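Local structure of probable protein phosphatase 2C 50 (Oryza sativa subsp. japonica, 5ZCG) at residues 187-192 and 197-202. The protein probably removes phosphate from serine and threonine residues of protein substrates, as a magnesium-dependent phosphatase of the PP2C family. The protein carries 5 engineered substitutions. Residues are numbered along the deposited sequence; the frame is centred on the assembly and turned at random.
Sequences DERARI and GKVIQW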
loop_
_atom_site.group_PDB
_atom_site.type_symbol
_atom_site.label_atom_id
_atom_site.label_comp_id
_atom_site.label_asym_id
_atom_site.label_seq_id
_atom_site.Cartn_x
_atom_site.Cartn_y
_atom_site.Cartn_z
ATOM N N ASP A 187 -6.850 5.124 17.411
ATOM C CA ASP A 187 -5.427 5.126 17.728
ATOM C C ASP A 187 -4.585 5.537 16.523
ATOM O O ASP A 187 -3.579 6.241 16.672
ATOM C CB ASP A 187 -5.007 3.747 18.238
ATOM C CG ASP A 187 -5.359 2.631 17.266
ATOM O OD1 ASP A 187 -6.211 2.859 16.380
ATOM O OD2 ASP A 187 -4.799 1.524 17.392
ATOM N N GLU A 188 -4.997 5.139 15.317
ATOM C CA GLU A 188 -4.229 5.502 14.127
ATOM C C GLU A 188 -4.350 6.992 13.829
ATOM O O GLU A 188 -3.356 7.649 13.491
ATOM C CB GLU A 188 -4.690 4.672 12.928
ATOM C CG GLU A 188 -4.322 3.198 13.006
ATOM C CD GLU A 188 -2.824 2.973 13.012
ATOM O OE1 GLU A 188 -2.219 2.982 14.108
ATOM O OE2 GLU A 188 -2.249 2.792 11.919
ATOM N N ARG A 189 -5.555 7.547 13.969
ATOM C CA ARG A 189 -5.712 8.987 13.811
ATOM C C ARG A 189 -4.929 9.736 14.880
ATOM O O ARG A 189 -4.295 10.756 14.593
ATOM C CB ARG A 189 -7.185 9.382 13.866
ATOM C CG ARG A 189 -7.395 10.888 13.797
ATOM C CD ARG A 189 -8.760 11.304 14.322
ATOM N NE ARG A 189 -9.824 11.082 13.345
ATOM C CZ ARG A 189 -10.027 11.844 12.275
ATOM N NH1 ARG A 189 -9.228 12.873 12.031
ATOM N NH2 ARG A 189 -11.023 11.570 11.441
ATOM N N ALA A 190 -4.976 9.255 16.127
ATOM C CA ALA A 190 -4.222 9.908 17.192
ATOM C C ALA A 190 -2.730 9.912 16.886
ATOM O O ALA A 190 -2.060 10.934 17.065
ATOM C CB ALA A 190 -4.503 9.223 18.529
ATOM N N ARG A 191 -2.198 8.791 16.394
ATOM C CA ARG A 191 -0.777 8.721 16.058
ATOM C C ARG A 191 -0.426 9.674 14.919
ATOM O O ARG A 191 0.553 10.437 15.003
ATOM C CB ARG A 191 -0.409 7.281 15.697
ATOM C CG ARG A 191 0.935 7.111 15.025
ATOM C CD ARG A 191 1.203 5.644 14.720
ATOM N NE ARG A 191 0.358 5.148 13.637
ATOM C CZ ARG A 191 0.612 5.345 12.347
ATOM N NH1 ARG A 191 -0.206 4.857 11.421
ATOM N NH2 ARG A 191 1.692 6.023 11.984
ATOM N N ILE A 192 -1.226 9.655 13.846
ATOM C CA ILE A 192 -0.957 10.517 12.695
ATOM C C ILE A 192 -1.022 11.985 13.105
ATOM O O ILE A 192 -0.145 12.786 12.758
ATOM C CB ILE A 192 -1.941 10.205 11.551
ATOM C CG1 ILE A 192 -1.635 8.837 10.933
ATOM C CG2 ILE A 192 -1.901 11.298 10.483
ATOM C CD1 ILE A 192 -2.789 8.256 10.142
ATOM N N GLY A 197 0.259 15.166 11.222
ATOM C CA GLY A 197 -0.412 14.840 9.985
ATOM C C GLY A 197 -1.906 15.046 10.074
ATOM O O GLY A 197 -2.470 15.304 11.135
ATOM N N LYS A 198 -2.561 14.921 8.928
ATOM C CA LYS A 198 -3.998 15.116 8.846
ATOM C C LYS A 198 -4.671 13.850 8.344
ATOM O O LYS A 198 -4.152 13.164 7.459
ATOM C CB LYS A 198 -4.349 16.279 7.910
ATOM C CG LYS A 198 -4.350 17.650 8.561
ATOM C CD LYS A 198 -5.116 18.653 7.703
ATOM C CE LYS A 198 -5.694 19.778 8.546
ATOM N NZ LYS A 198 -6.892 20.397 7.911
ATOM N N VAL A 199 -5.814 13.536 8.943
ATOM C CA VAL A 199 -6.725 12.518 8.446
ATOM C C VAL A 199 -7.930 13.266 7.905
ATOM O O VAL A 199 -8.616 13.972 8.657
ATOM C CB VAL A 199 -7.125 11.517 9.539
ATOM C CG1 VAL A 199 -8.196 10.575 9.024
ATOM C CG2 VAL A 199 -5.895 10.742 10.018
ATOM N N ILE A 200 -8.180 13.131 6.605
ATOM C CA ILE A 200 -9.203 13.913 5.924
ATOM C C ILE A 200 -10.161 12.961 5.224
ATOM O O ILE A 200 -9.727 12.043 4.523
ATOM C CB ILE A 200 -8.588 14.906 4.917
ATOM C CG1 ILE A 200 -7.610 15.842 5.627
ATOM C CG2 ILE A 200 -9.683 15.707 4.222
ATOM C CD1 ILE A 200 -6.504 16.368 4.740
ATOM N N GLN A 201 -11.460 13.162 5.434
ATOM C CA GLN A 201 -12.467 12.380 4.728
ATOM C C GLN A 201 -12.561 12.914 3.304
ATOM O O GLN A 201 -13.157 13.965 3.055
ATOM C CB GLN A 201 -13.807 12.450 5.450
ATOM C CG GLN A 201 -14.918 11.656 4.774
ATOM C CD GLN A 201 -16.254 11.842 5.462
ATOM O OE1 GLN A 201 -16.544 12.912 6.004
ATOM N NE2 GLN A 201 -17.077 10.800 5.447
ATOM N N TRP A 202 -11.958 12.189 2.364
ATOM C CA TRP A 202 -11.931 12.570 0.949
ATOM C C TRP A 202 -12.119 11.280 0.154
ATOM O O TRP A 202 -11.137 10.622 -0.201
ATOM C CB TRP A 202 -10.622 13.266 0.606
ATOM C CG TRP A 202 -10.654 14.082 -0.639
ATOM C CD1 TRP A 202 -10.594 13.624 -1.926
ATOM C CD2 TRP A 202 -10.733 15.511 -0.725
ATOM N NE1 TRP A 202 -10.634 14.681 -2.805
ATOM C CE2 TRP A 202 -10.721 15.849 -2.093
ATOM C CE3 TRP A 202 -10.810 16.538 0.225
ATOM C CZ2 TRP A 202 -10.788 17.171 -2.536
ATOM C CZ3 TRP A 202 -10.878 17.851 -0.218
ATOM C CH2 TRP A 202 -10.862 18.155 -1.586
HETATM O O HOH W 1 -11.847 13.921 9.326
#
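Arg-189 lays its guanidinium against Val-199, an example of how a helix and a hairpin strand can be joined by a flat cation on a valine, an isoleucine-valine contact and one backbone bond. Val-199 CG1 sits over one face of the group, 3.6 Å from its plane and nearer the edge than the middle, while Arg-189 NH1 comes 3.5 Å from Val-199 CB. Extended through its first two torsions, the arginine bends at chi3 (-79°), bringing the guanidinium to the strand. The other methyl, Val-199 CG2, meets Ile-192 CD1 at 4.0 Å, the two side chains crossing at about a right angle. Ile-192 CG2 packs on the backbone of Gly-197, where a side chain would clash with that methyl. Beside it, Gly-197 N donates to Ile-192 O (2.9 Å). Farther out, a water accepts from Arg-189 NH2 and weakly reaches Val-199 O, and Glu-193 salt-bridges NH1. Replacing Arg-189 by an alanine would probably leave Glu-193 without this mate and uncover one flank of Val-199. Helix 186-194 thus backs hairpin 199-201/205-207, whose Trp-202 stacks on an aromatic side chain of another protein's chain, consistent with the tryptophan plant PP2Cs insert into abscisic acid receptors.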